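Local coordinates for protein type I site-specific restriction-modification system, R (Restriction) subunit (Vibrio vulnificus, PDB 3H1T) that probably binds and hydrolyses ATP to drive DNA translocation and cleavage, this chain being the N-terminal part of the longer restriction subunit, at residues Ile357-Leu362 with Pro568-Tyr573; Met205-Gly210 with Val537-Arg542; Leu80-Asp85 with Thr166-Tyr171; Ala186-Val191 with Ser219-Ser224; Glu413-Leu418 with Ala524-Ser529. All coordinates share one frame; numbering follows the deposited sequence.

Contact 1 (Ile357-Leu362 with Pro568-Tyr573); sequences IYTYSL and PDFDGY
S361 and L362 lie over one face of the F570 ring. CB of S361 makes a CH-pi contact there, 3.9 Å from the centroid of the F570 ring and 25° off its normal. The backbone N of L362 sits over the same face, displaced toward the rim. The edge is met differently: CG2 of T359 approaches near the ring plane, 4.2 Å from CE1 of F570. What swings the ring away from helix 568-571 and against the chain is the first torsion of F570, with CG anti to the backbone N (chi1 -165°). The same residue also offers its carbonyl, for L362 N donates to F570 O at 3.0 Å in a weak bond, bent to 121°. Beside it, CD2 of L362 rests 3.9 Å from CB of D571.

The polar ends are occupied in the next shell. D571 OD1, in plane at the edge of the F570 ring, forms a salt bridge with K534. S361 is the N-cap residue of helix 362-368, its OG accepting from Q364 N. Y360 turns to the other side, stacking on Y182 and bonding through its hydroxyl to D368. Strand 358-360 is an outermost strand of the seven-stranded parallel sheet, and helix 568-571 belongs to the second half of the motor; the contact therefore probably lies at the junction of the two RecA-like domains typical of superfamily 2 helicases.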
# COMPACT_ATOMS: atom_id res chain seq x y z
N ILE A 357 1.73 -6.85 11.98
CA ILE A 357 2.48 -8.06 11.66
C ILE A 357 3.37 -7.78 10.44
O ILE A 357 4.31 -8.51 10.14
CB ILE A 357 1.52 -9.27 11.43
CG1 ILE A 357 0.47 -8.95 10.37
CG2 ILE A 357 0.81 -9.59 12.72
CD1 ILE A 357 0.92 -9.11 8.96
N TYR A 358 3.04 -6.69 9.75
CA TYR A 358 3.77 -6.24 8.58
C TYR A 358 3.40 -4.80 8.24
O TYR A 358 2.25 -4.38 8.43
CB TYR A 358 3.47 -7.15 7.38
CG TYR A 358 4.28 -6.83 6.15
CD1 TYR A 358 5.67 -6.88 6.18
CD2 TYR A 358 3.67 -6.46 4.96
CE1 TYR A 358 6.43 -6.58 5.05
CE2 TYR A 358 4.41 -6.15 3.82
CZ TYR A 358 5.80 -6.21 3.87
OH TYR A 358 6.54 -5.94 2.75
N THR A 359 4.38 -4.05 7.75
CA THR A 359 4.19 -2.67 7.34
C THR A 359 4.82 -2.45 5.97
O THR A 359 6.00 -2.73 5.78
CB THR A 359 4.87 -1.66 8.31
OG1 THR A 359 4.25 -1.69 9.59
CG2 THR A 359 4.77 -0.25 7.74
N TYR A 360 4.04 -1.96 5.02
CA TYR A 360 4.55 -1.63 3.69
C TYR A 360 4.29 -0.14 3.56
O TYR A 360 3.17 0.27 3.29
CB TYR A 360 3.82 -2.40 2.58
CG TYR A 360 4.52 -2.25 1.23
CD1 TYR A 360 5.78 -2.80 1.02
CD2 TYR A 360 3.95 -1.50 0.20
CE1 TYR A 360 6.46 -2.60 -0.20
CE2 TYR A 360 4.61 -1.31 -1.01
CZ TYR A 360 5.87 -1.85 -1.20
OH TYR A 360 6.54 -1.64 -2.38
N SER A 361 5.34 0.66 3.73
CA SER A 361 5.22 2.12 3.69
C SER A 361 5.15 2.76 2.32
O SER A 361 5.25 2.09 1.30
CB SER A 361 6.38 2.76 4.46
OG SER A 361 7.62 2.61 3.79
N LEU A 362 4.98 4.07 2.33
CA LEU A 362 4.93 4.86 1.10
C LEU A 362 6.37 4.89 0.60
O LEU A 362 6.64 4.83 -0.59
CB LEU A 362 4.44 6.27 1.41
CG LEU A 362 4.56 7.32 0.29
CD1 LEU A 362 3.95 6.78 -0.98
CD2 LEU A 362 3.86 8.60 0.71
N PRO A 568 9.35 11.32 7.27
CA PRO A 568 10.34 10.63 6.44
C PRO A 568 10.39 9.11 6.63
O PRO A 568 10.69 8.37 5.69
CB PRO A 568 11.64 11.31 6.85
CG PRO A 568 11.19 12.65 7.34
CD PRO A 568 10.01 12.28 8.16
N ASP A 569 10.07 8.64 7.83
CA ASP A 569 10.10 7.21 8.10
C ASP A 569 9.09 6.46 7.25
O ASP A 569 9.41 5.44 6.66
CB ASP A 569 9.85 6.94 9.58
CG ASP A 569 11.01 7.39 10.45
OD1 ASP A 569 12.12 7.58 9.90
OD2 ASP A 569 10.84 7.53 11.68
N PHE A 570 7.86 6.97 7.18
CA PHE A 570 6.83 6.32 6.39
C PHE A 570 6.79 6.82 4.94
O PHE A 570 6.52 6.05 4.02
CB PHE A 570 5.46 6.52 7.03
CG PHE A 570 4.40 5.61 6.49
CD1 PHE A 570 4.31 4.28 6.91
CD2 PHE A 570 3.51 6.06 5.52
CE1 PHE A 570 3.37 3.43 6.39
CE2 PHE A 570 2.55 5.20 4.99
CZ PHE A 570 2.49 3.89 5.43
N ASP A 571 7.08 8.11 4.74
CA ASP A 571 7.02 8.68 3.39
C ASP A 571 8.35 8.87 2.68
O ASP A 571 8.36 9.02 1.46
CB ASP A 571 6.32 10.04 3.40
CG ASP A 571 5.16 10.11 4.36
OD1 ASP A 571 4.48 9.06 4.57
OD2 ASP A 571 4.92 11.21 4.91
N GLY A 572 9.46 8.86 3.41
CA GLY A 572 10.73 9.12 2.77
C GLY A 572 10.74 10.63 2.52
O GLY A 572 9.80 11.30 2.94
N TYR A 573 11.77 11.16 1.88
CA TYR A 573 11.83 12.61 1.61
C TYR A 573 11.35 12.86 0.19
O TYR A 573 11.37 11.96 -0.65
CB TYR A 573 13.27 13.14 1.76
CG TYR A 573 13.84 13.00 3.16
CD1 TYR A 573 14.55 11.85 3.54
CD2 TYR A 573 13.63 13.98 4.13
CE1 TYR A 573 15.02 11.69 4.85
CE2 TYR A 573 14.10 13.83 5.43
CZ TYR A 573 14.79 12.68 5.78
OH TYR A 573 15.22 12.51 7.07

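Contact 2 (Met205-Gly210 with Val537-Arg542); sequences MATGTG and VGRGTR
T207 has the largest share of the buried surface, with its two branches meeting different partners. CG2 reaches the bare CA of G538 at 3.8 Å, an approach that depends on glycine having no side chain there. OG1, anti to the backbone N (chi1 167°), lies 3.9 Å from R539 NH2, too far for a hydrogen bond, and the two side chains cross at about a right angle. R539 NE bonds to Q535 O of the preceding helix. G208, with T207 at the corner of a type II turn, lies alongside R542, whose CD stands 4.4 Å from G208 CA. A water bridges the two loops: it donates to T207 O at 2.8 Å and bonds to T541 OG1 at 2.7 Å.

The first loop has the P-loop (Walker A) sequence and the second that of helicase motif VI. With one bridging water and no direct hydrogen bond between them, the loops are only lightly joined, consistent with domains that shift relative to each other during ATP turnover.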
# COMPACT_ATOMS: atom_id res chain seq x y z
N MSE A 205 -0.52 -0.86 5.37
CA MSE A 205 -0.10 -0.77 3.98
C MSE A 205 -0.48 0.60 3.44
O MSE A 205 -1.61 1.05 3.61
CB MSE A 205 -0.79 -1.86 3.15
CG MSE A 205 -0.30 -3.29 3.36
SE MSE A 205 -1.32 -4.58 2.30
CE MSE A 205 -0.32 -4.49 0.67
N ALA A 206 0.47 1.27 2.79
CA ALA A 206 0.21 2.58 2.21
C ALA A 206 -0.93 2.45 1.20
O ALA A 206 -1.06 1.44 0.51
CB ALA A 206 1.46 3.09 1.54
N THR A 207 -1.77 3.48 1.13
CA THR A 207 -2.89 3.46 0.21
C THR A 207 -2.44 3.24 -1.24
O THR A 207 -1.47 3.84 -1.70
CB THR A 207 -3.71 4.76 0.32
OG1 THR A 207 -4.60 4.86 -0.79
CG2 THR A 207 -2.80 5.96 0.33
N GLY A 208 -3.14 2.36 -1.94
CA GLY A 208 -2.80 2.09 -3.32
C GLY A 208 -1.78 0.98 -3.50
O GLY A 208 -1.16 0.87 -4.55
N THR A 209 -1.61 0.15 -2.48
CA THR A 209 -0.64 -0.93 -2.59
C THR A 209 -1.26 -2.33 -2.68
O THR A 209 -0.53 -3.31 -2.81
CB THR A 209 0.39 -0.88 -1.42
OG1 THR A 209 -0.28 -0.82 -0.16
CG2 THR A 209 1.26 0.33 -1.57
N GLY A 210 -2.58 -2.43 -2.60
CA GLY A 210 -3.24 -3.73 -2.72
C GLY A 210 -3.83 -4.38 -1.49
O GLY A 210 -3.82 -5.61 -1.37
N VAL A 537 -2.45 13.14 0.57
CA VAL A 537 -1.25 12.88 -0.22
C VAL A 537 -1.36 11.59 -1.05
O VAL A 537 -0.80 11.48 -2.14
CB VAL A 537 -0.00 12.81 0.72
CG1 VAL A 537 1.24 12.41 -0.06
CG2 VAL A 537 0.23 14.18 1.34
N GLY A 538 -2.12 10.62 -0.54
CA GLY A 538 -2.31 9.37 -1.24
C GLY A 538 -3.23 9.48 -2.45
O GLY A 538 -3.51 8.48 -3.12
N ARG A 539 -3.73 10.67 -2.73
CA ARG A 539 -4.60 10.84 -3.87
C ARG A 539 -3.76 10.81 -5.14
O ARG A 539 -4.26 10.51 -6.23
CB ARG A 539 -5.35 12.18 -3.83
CG ARG A 539 -6.48 12.26 -2.81
CD ARG A 539 -7.29 10.98 -2.81
NE ARG A 539 -6.87 10.10 -1.72
CZ ARG A 539 -7.23 8.83 -1.61
NH1 ARG A 539 -8.01 8.26 -2.51
NH2 ARG A 539 -6.79 8.12 -0.57
N GLY A 540 -2.49 11.14 -5.00
CA GLY A 540 -1.63 11.17 -6.16
C GLY A 540 -0.51 10.16 -6.27
O GLY A 540 0.21 10.18 -7.26
N THR A 541 -0.36 9.27 -5.29
CA THR A 541 0.73 8.29 -5.31
C THR A 541 0.57 7.11 -6.25
O THR A 541 1.49 6.31 -6.40
CB THR A 541 0.99 7.70 -3.91
OG1 THR A 541 -0.20 7.05 -3.45
CG2 THR A 541 1.39 8.81 -2.92
N ARG A 542 -0.59 6.98 -6.88
CA ARG A 542 -0.83 5.88 -7.80
C ARG A 542 -0.06 6.08 -9.12
O ARG A 542 0.00 7.19 -9.65
CB ARG A 542 -2.34 5.78 -8.06
CG ARG A 542 -2.81 4.44 -8.56
CD ARG A 542 -3.30 3.58 -7.41
NE ARG A 542 -4.45 2.76 -7.79
CZ ARG A 542 -4.41 1.79 -8.70
NH1 ARG A 542 -3.27 1.51 -9.33
NH2 ARG A 542 -5.50 1.10 -8.99
O HOH W 1 0.04 6.03 -0.98

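Contact 3 (Leu80-Asp85 with Thr166-Tyr171); sequences LKYTRD and TLLSPY
Y82 and T83 form a classic beta bulge, both facing F86, where the chain turns from strand 75-81 toward strand 86-93, and the Y82 ring reaches from it to L168. CD1 of L168 comes in at the ring edge, in plane, 3.7 Å from CE2 of Y82, and the two side chains cross at about a right angle. The same ring stacks with F150.

D85 then grips the chain that leaves helix 164-167. Its OD2 accepts a hydrogen bond from Y171 N, 3.0 Å long and nearly straight at 160°, with the donor standing above the carboxylate plane. CA of P170 packs against that oxygen at 3.6 Å.

The bulge belongs to the N-terminal mixed sheet, probably the endonuclease-like domain found at this end of HsdR subunits, while residues 166-171 lead on toward the helicase part.

D85 and Y171 run antiparallel side by side, with carboxylate and ring planes 32° apart, CB of D85 lying over the face of the Y171 ring, 4.1 Å from its centroid. The second carboxylate oxygen, D85 OD1, is bonded to NE2 of H173, so both oxygens are engaged, and the Y171 hydroxyl bonds to OD1 of N188.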
# COMPACT_ATOMS: atom_id res chain seq x y z
N LEU A 80 14.37 -19.64 -3.19
CA LEU A 80 14.04 -21.04 -3.01
C LEU A 80 12.61 -21.13 -2.53
O LEU A 80 12.30 -20.66 -1.44
CB LEU A 80 15.00 -21.68 -2.01
CG LEU A 80 16.47 -21.49 -2.36
CD1 LEU A 80 17.31 -22.20 -1.33
CD2 LEU A 80 16.79 -22.05 -3.73
N LYS A 81 11.74 -21.71 -3.34
CA LYS A 81 10.34 -21.82 -2.96
C LYS A 81 10.02 -23.22 -2.47
O LYS A 81 10.32 -24.20 -3.15
CB LYS A 81 9.43 -21.44 -4.15
CG LYS A 81 9.69 -20.03 -4.68
CD LYS A 81 8.50 -19.42 -5.41
CE LYS A 81 8.25 -20.03 -6.77
NZ LYS A 81 7.48 -19.08 -7.60
N TYR A 82 9.44 -23.31 -1.28
CA TYR A 82 9.08 -24.61 -0.74
C TYR A 82 7.94 -25.14 -1.61
O TYR A 82 7.89 -26.31 -1.98
CB TYR A 82 8.58 -24.49 0.69
CG TYR A 82 8.11 -25.82 1.20
CD1 TYR A 82 9.00 -26.88 1.31
CD2 TYR A 82 6.78 -26.02 1.55
CE1 TYR A 82 8.57 -28.13 1.76
CE2 TYR A 82 6.34 -27.26 2.00
CZ TYR A 82 7.24 -28.31 2.11
OH TYR A 82 6.81 -29.53 2.57
N THR A 83 7.04 -24.22 -1.93
CA THR A 83 5.88 -24.48 -2.75
C THR A 83 5.83 -23.34 -3.77
O THR A 83 6.61 -22.38 -3.67
CB THR A 83 4.63 -24.54 -1.87
OG1 THR A 83 4.31 -25.92 -1.63
CG2 THR A 83 3.46 -23.87 -2.50
N ARG A 84 4.96 -23.46 -4.76
CA ARG A 84 4.84 -22.45 -5.80
C ARG A 84 4.46 -21.13 -5.16
O ARG A 84 5.08 -20.10 -5.45
CB ARG A 84 3.78 -22.85 -6.84
CG ARG A 84 3.80 -21.96 -8.09
CD ARG A 84 2.44 -21.36 -8.39
NE ARG A 84 1.55 -22.28 -9.10
CZ ARG A 84 0.23 -22.13 -9.11
NH1 ARG A 84 -0.32 -21.12 -8.45
NH2 ARG A 84 -0.55 -22.96 -9.79
N ASP A 85 3.47 -21.17 -4.28
CA ASP A 85 2.99 -19.98 -3.59
C ASP A 85 3.59 -19.84 -2.20
O ASP A 85 3.02 -19.16 -1.35
CB ASP A 85 1.46 -20.03 -3.46
CG ASP A 85 0.77 -19.95 -4.80
OD1 ASP A 85 1.22 -19.15 -5.64
OD2 ASP A 85 -0.24 -20.66 -5.02
N THR A 166 -3.41 -25.58 5.48
CA THR A 166 -3.99 -24.26 5.37
C THR A 166 -2.83 -23.33 5.09
O THR A 166 -2.90 -22.48 4.20
CB THR A 166 -4.70 -23.84 6.65
OG1 THR A 166 -5.62 -24.86 7.04
CG2 THR A 166 -5.48 -22.55 6.41
N LEU A 167 -1.73 -23.53 5.81
CA LEU A 167 -0.55 -22.71 5.63
C LEU A 167 -0.08 -22.73 4.19
O LEU A 167 0.41 -21.72 3.68
CB LEU A 167 0.59 -23.19 6.53
CG LEU A 167 1.78 -22.23 6.58
CD1 LEU A 167 1.46 -21.14 7.58
CD2 LEU A 167 3.06 -22.94 7.00
N LEU A 168 -0.24 -23.88 3.53
CA LEU A 168 0.20 -24.02 2.14
C LEU A 168 -0.93 -23.92 1.12
O LEU A 168 -0.69 -24.08 -0.07
CB LEU A 168 0.93 -25.35 1.94
CG LEU A 168 2.16 -25.66 2.80
CD1 LEU A 168 2.72 -27.03 2.41
CD2 LEU A 168 3.22 -24.57 2.63
N SER A 169 -2.15 -23.67 1.59
CA SER A 169 -3.30 -23.55 0.69
C SER A 169 -2.94 -22.56 -0.42
O SER A 169 -2.56 -21.43 -0.15
CB SER A 169 -4.51 -23.06 1.50
OG SER A 169 -5.65 -22.86 0.70
N PRO A 170 -3.07 -22.98 -1.69
CA PRO A 170 -2.77 -22.18 -2.89
C PRO A 170 -3.49 -20.85 -3.03
O PRO A 170 -4.63 -20.70 -2.58
CB PRO A 170 -3.10 -23.15 -4.04
CG PRO A 170 -2.85 -24.51 -3.44
CD PRO A 170 -3.52 -24.33 -2.09
N TYR A 171 -2.81 -19.88 -3.63
CA TYR A 171 -3.42 -18.59 -3.88
C TYR A 171 -4.37 -18.88 -5.02
O TYR A 171 -4.42 -19.99 -5.56
CB TYR A 171 -2.41 -17.54 -4.41
CG TYR A 171 -1.39 -17.03 -3.44
CD1 TYR A 171 -1.65 -16.96 -2.07
CD2 TYR A 171 -0.16 -16.58 -3.89
CE1 TYR A 171 -0.71 -16.45 -1.17
CE2 TYR A 171 0.79 -16.07 -3.01
CZ TYR A 171 0.51 -16.01 -1.65
OH TYR A 171 1.47 -15.53 -0.79

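Contact 4 (Ala186-Val191 with Ser219-Ser224); sequences AINRAV and SWKLWS
The amide of N188, whose polar partner is Y171, brings OD1 no nearer than 4.4 Å to CE of K221. On the far helix the indole of W220 has OG of S224 over one face, toward the rim, and meets the rings of H172 and F259 edge-to-face. The two helices, 181-195 and 211-224, belong to the first RecA-like domain; the second of them directly follows the P-loop. Their local axes come within 10.5 Å and cross at -42°, running broadly the same way.

K221 makes most of the contacts between the two segments. Its aliphatic chain bends about its CG-CD and CD-CE bonds (chi3 68°, chi4 71°), laying these carbons across the side of helix 181-195. CD meets I187 CG2 at 3.8 Å, and CE meets V191 CG2 at 3.7 Å, where the two side chains cross at about a right angle. V191 uses its other branch, CG1, on CD2 of L222, at 4.5 Å a looser touch.

The methylenes of K221 therefore behave as a hydrophobic side chain, while the charged end is carried past the apolar patch. There the buried ammonium is satisfied by two carbonyls at and just after the end of helix 164-167, NZ bonding to both L167 O and S169 O.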
# COMPACT_ATOMS: atom_id res chain seq x y z
N ALA A 186 2.39 -10.06 3.65
CA ALA A 186 1.18 -9.72 4.38
C ALA A 186 0.26 -10.93 4.49
O ALA A 186 -0.14 -11.33 5.58
CB ALA A 186 0.47 -8.58 3.69
N ILE A 187 -0.08 -11.52 3.35
CA ILE A 187 -0.97 -12.66 3.33
C ILE A 187 -0.52 -13.83 4.19
O ILE A 187 -1.30 -14.35 4.98
CB ILE A 187 -1.19 -13.16 1.89
CG1 ILE A 187 -1.87 -12.06 1.07
CG2 ILE A 187 -2.04 -14.42 1.90
CD1 ILE A 187 -1.78 -12.27 -0.42
N ASN A 188 0.73 -14.24 4.05
CA ASN A 188 1.27 -15.37 4.80
C ASN A 188 1.36 -15.13 6.32
O ASN A 188 1.11 -16.05 7.10
CB ASN A 188 2.65 -15.74 4.25
CG ASN A 188 2.57 -16.42 2.89
OD1 ASN A 188 1.53 -16.41 2.22
ND2 ASN A 188 3.68 -17.01 2.47
N ARG A 189 1.71 -13.91 6.73
CA ARG A 189 1.81 -13.63 8.16
C ARG A 189 0.44 -13.56 8.81
O ARG A 189 0.31 -13.80 10.01
CB ARG A 189 2.55 -12.32 8.40
CG ARG A 189 3.97 -12.37 7.93
CD ARG A 189 4.79 -11.26 8.53
NE ARG A 189 6.17 -11.33 8.05
CZ ARG A 189 7.07 -10.38 8.26
NH1 ARG A 189 6.74 -9.29 8.95
NH2 ARG A 189 8.28 -10.51 7.75
N ALA A 190 -0.57 -13.23 8.02
CA ALA A 190 -1.93 -13.15 8.50
C ALA A 190 -2.43 -14.57 8.75
O ALA A 190 -2.91 -14.89 9.83
CB ALA A 190 -2.81 -12.45 7.48
N VAL A 191 -2.29 -15.41 7.73
CA VAL A 191 -2.70 -16.80 7.79
C VAL A 191 -1.96 -17.52 8.91
O VAL A 191 -2.52 -18.34 9.62
CB VAL A 191 -2.39 -17.51 6.47
CG1 VAL A 191 -2.71 -19.00 6.58
CG2 VAL A 191 -3.18 -16.85 5.35
N SER A 219 -8.61 -14.80 2.68
CA SER A 219 -9.93 -15.44 2.67
C SER A 219 -9.91 -16.70 1.82
O SER A 219 -10.37 -17.75 2.26
CB SER A 219 -10.97 -14.48 2.09
OG SER A 219 -10.86 -13.20 2.67
N TRP A 220 -9.37 -16.60 0.62
CA TRP A 220 -9.32 -17.77 -0.25
C TRP A 220 -8.49 -18.89 0.39
O TRP A 220 -8.96 -20.03 0.48
CB TRP A 220 -8.76 -17.38 -1.62
CG TRP A 220 -8.77 -18.49 -2.61
CD1 TRP A 220 -7.72 -19.26 -2.98
CD2 TRP A 220 -9.89 -18.95 -3.38
NE1 TRP A 220 -8.10 -20.17 -3.93
CE2 TRP A 220 -9.43 -20.00 -4.20
CE3 TRP A 220 -11.24 -18.57 -3.45
CZ2 TRP A 220 -10.27 -20.68 -5.09
CZ3 TRP A 220 -12.08 -19.25 -4.34
CH2 TRP A 220 -11.59 -20.30 -5.14
N LYS A 221 -7.29 -18.57 0.85
CA LYS A 221 -6.43 -19.57 1.47
C LYS A 221 -7.16 -20.33 2.59
O LYS A 221 -7.25 -21.56 2.55
CB LYS A 221 -5.14 -18.94 2.03
CG LYS A 221 -4.03 -18.75 1.00
CD LYS A 221 -2.77 -18.11 1.58
CE LYS A 221 -2.05 -19.02 2.58
NZ LYS A 221 -1.39 -20.19 1.95
N LEU A 222 -7.70 -19.60 3.56
CA LEU A 222 -8.41 -20.23 4.67
C LEU A 222 -9.73 -20.89 4.27
O LEU A 222 -10.08 -21.94 4.81
CB LEU A 222 -8.66 -19.20 5.77
CG LEU A 222 -7.43 -18.67 6.50
CD1 LEU A 222 -7.73 -17.29 7.06
CD2 LEU A 222 -7.03 -19.63 7.59
N TRP A 223 -10.46 -20.29 3.33
CA TRP A 223 -11.74 -20.84 2.90
C TRP A 223 -11.58 -22.19 2.21
O TRP A 223 -12.04 -23.23 2.69
CB TRP A 223 -12.45 -19.87 1.95
CG TRP A 223 -13.81 -20.34 1.52
CD1 TRP A 223 -14.92 -20.50 2.31
CD2 TRP A 223 -14.22 -20.67 0.19
NE1 TRP A 223 -15.99 -20.91 1.55
CE2 TRP A 223 -15.58 -21.03 0.25
CE3 TRP A 223 -13.56 -20.71 -1.05
CZ2 TRP A 223 -16.30 -21.41 -0.89
CZ3 TRP A 223 -14.28 -21.09 -2.18
CH2 TRP A 223 -15.63 -21.43 -2.09
N SER A 224 -10.92 -22.17 1.06
CA SER A 224 -10.71 -23.38 0.29
C SER A 224 -10.08 -24.50 1.10
O SER A 224 -10.25 -25.67 0.77
CB SER A 224 -9.84 -23.06 -0.93
OG SER A 224 -8.73 -22.26 -0.57

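Contact 5 (Glu413-Leu418 with Ala524-Ser529); sequences ERVIAL and ARVVNS
V526 points toward helix 412-420 and puts a single methyl, CG2, among three of its side chains. V415 meets it at a slant, branch to branch, with CG1 of V415 3.5 Å from CG2 of V526. R414 comes across it at about a right angle, and the touching part is the root of the arginine: its CB lies 3.8 Å from the same V526 methyl. L418, one turn further on, supplies CD1 at 3.9 Å from V526 CG2.

The forked end of L418 does more than touch that methyl, for it spreads along the chain of the facing loop. With CG anti to the carbonyl carbon (chi1 -82°), the leucine sets CD1 3.6 Å from CA of R525. Its other branch, CD2, reaches the carbonyl carbon of A524 at 4.0 Å. V447, from the loop after strand 441-446, touches both V415 and L418 and extends the apolar patch.

The facing loop joins strand 518-524 to helix 530-537 in the second RecA-like domain, so the contact lays helix 412-420 against the strand end of that domain. The two arginines send their polar ends elsewhere: R414 bonds through NH1 to S560 OG, while R525 points away from the helix to a salt bridge with E532 and a bond to Q507. With no hydrogen bond across it, the joint rests on apolar contacts, polar ends being bonded outside.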
# COMPACT_ATOMS: atom_id res chain seq x y z
N GLU A 413 -8.45 31.14 13.13
CA GLU A 413 -8.08 32.27 12.28
C GLU A 413 -7.38 31.69 11.06
O GLU A 413 -7.20 32.35 10.03
CB GLU A 413 -7.11 33.22 12.99
CG GLU A 413 -6.77 34.50 12.21
CD GLU A 413 -5.28 34.81 12.19
OE1 GLU A 413 -4.53 34.13 11.45
OE2 GLU A 413 -4.84 35.74 12.92
N ARG A 414 -6.94 30.44 11.23
CA ARG A 414 -6.24 29.72 10.18
C ARG A 414 -7.18 29.59 9.00
O ARG A 414 -6.80 29.87 7.86
CB ARG A 414 -5.85 28.33 10.67
CG ARG A 414 -4.56 27.86 10.07
CD ARG A 414 -3.41 28.74 10.56
NE ARG A 414 -2.57 28.03 11.52
CZ ARG A 414 -1.69 27.08 11.18
NH1 ARG A 414 -1.55 26.74 9.90
NH2 ARG A 414 -0.96 26.48 12.11
N VAL A 415 -8.41 29.19 9.28
CA VAL A 415 -9.40 29.01 8.23
C VAL A 415 -9.87 30.37 7.74
O VAL A 415 -10.25 30.51 6.58
CB VAL A 415 -10.59 28.19 8.73
CG1 VAL A 415 -10.11 27.11 9.69
CG2 VAL A 415 -11.60 29.09 9.39
N ILE A 416 -9.84 31.38 8.61
CA ILE A 416 -10.24 32.71 8.18
C ILE A 416 -9.33 33.15 7.04
O ILE A 416 -9.79 33.49 5.96
CB ILE A 416 -10.10 33.74 9.33
CG1 ILE A 416 -11.30 33.63 10.26
CG2 ILE A 416 -10.00 35.16 8.75
CD1 ILE A 416 -12.62 33.89 9.57
N ALA A 417 -8.03 33.12 7.31
CA ALA A 417 -7.03 33.50 6.33
C ALA A 417 -7.13 32.68 5.06
O ALA A 417 -6.98 33.21 3.97
CB ALA A 417 -5.64 33.36 6.94
N LEU A 418 -7.38 31.38 5.20
CA LEU A 418 -7.50 30.50 4.04
C LEU A 418 -8.65 30.86 3.11
O LEU A 418 -8.50 30.86 1.89
CB LEU A 418 -7.64 29.04 4.49
CG LEU A 418 -6.36 28.30 4.85
CD1 LEU A 418 -6.69 26.98 5.55
CD2 LEU A 418 -5.55 28.06 3.58
N ALA A 524 -5.62 23.56 0.54
CA ALA A 524 -6.16 24.88 0.84
C ALA A 524 -7.06 24.75 2.04
O ALA A 524 -8.11 25.37 2.12
CB ALA A 524 -6.95 25.42 -0.34
N ARG A 525 -6.62 23.95 3.00
CA ARG A 525 -7.41 23.72 4.18
C ARG A 525 -6.56 23.37 5.38
O ARG A 525 -5.38 23.06 5.26
CB ARG A 525 -8.37 22.56 3.93
CG ARG A 525 -7.66 21.22 3.87
CD ARG A 525 -8.62 20.12 3.59
NE ARG A 525 -9.81 20.29 4.41
CZ ARG A 525 -10.40 19.31 5.07
NH1 ARG A 525 -9.89 18.08 5.01
NH2 ARG A 525 -11.48 19.55 5.79
N VAL A 526 -7.20 23.41 6.54
CA VAL A 526 -6.56 23.07 7.79
C VAL A 526 -6.67 21.56 7.90
O VAL A 526 -7.77 21.02 7.98
CB VAL A 526 -7.29 23.70 9.01
CG1 VAL A 526 -6.68 23.20 10.31
CG2 VAL A 526 -7.23 25.21 8.93
N VAL A 527 -5.53 20.88 7.87
CA VAL A 527 -5.53 19.43 8.04
C VAL A 527 -5.42 19.26 9.55
O VAL A 527 -4.48 19.76 10.17
CB VAL A 527 -4.33 18.79 7.34
CG1 VAL A 527 -4.24 17.32 7.71
CG2 VAL A 527 -4.46 18.94 5.85
N ASN A 528 -6.38 18.57 10.15
CA ASN A 528 -6.34 18.42 11.59
C ASN A 528 -5.80 17.09 12.11
O ASN A 528 -5.78 16.86 13.32
CB ASN A 528 -7.72 18.68 12.21
CG ASN A 528 -7.62 19.23 13.65
OD1 ASN A 528 -7.44 18.48 14.62
ND2 ASN A 528 -7.72 20.55 13.77
N SER A 529 -5.34 16.22 11.21
CA SER A 529 -4.78 14.93 11.65
C SER A 529 -3.80 14.30 10.66
O SER A 529 -3.86 14.53 9.46
CB SER A 529 -5.91 13.95 11.99
OG SER A 529 -6.42 13.29 10.83

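In the fold
Contact 3 comes first along the chain and closes its loop, joining the N-terminal sheet to the linker, before any other contact opens. Contact 4 then pairs two helices of the first RecA-like domain around the P-loop; K221 ties it to contact 3. Inside that short loop contact 2 opens, and it closes more than 300 residues later, so contacts 2 and 4 cross. Contact 1 opens at 357-362 and closes at 568-573, after contact 2 has closed; these two also cross, and together they bridge the two RecA-like domains. Contact 5 falls wholly within the spans of both and stays in the second domain, its centre about 50 Å from that of contact 3.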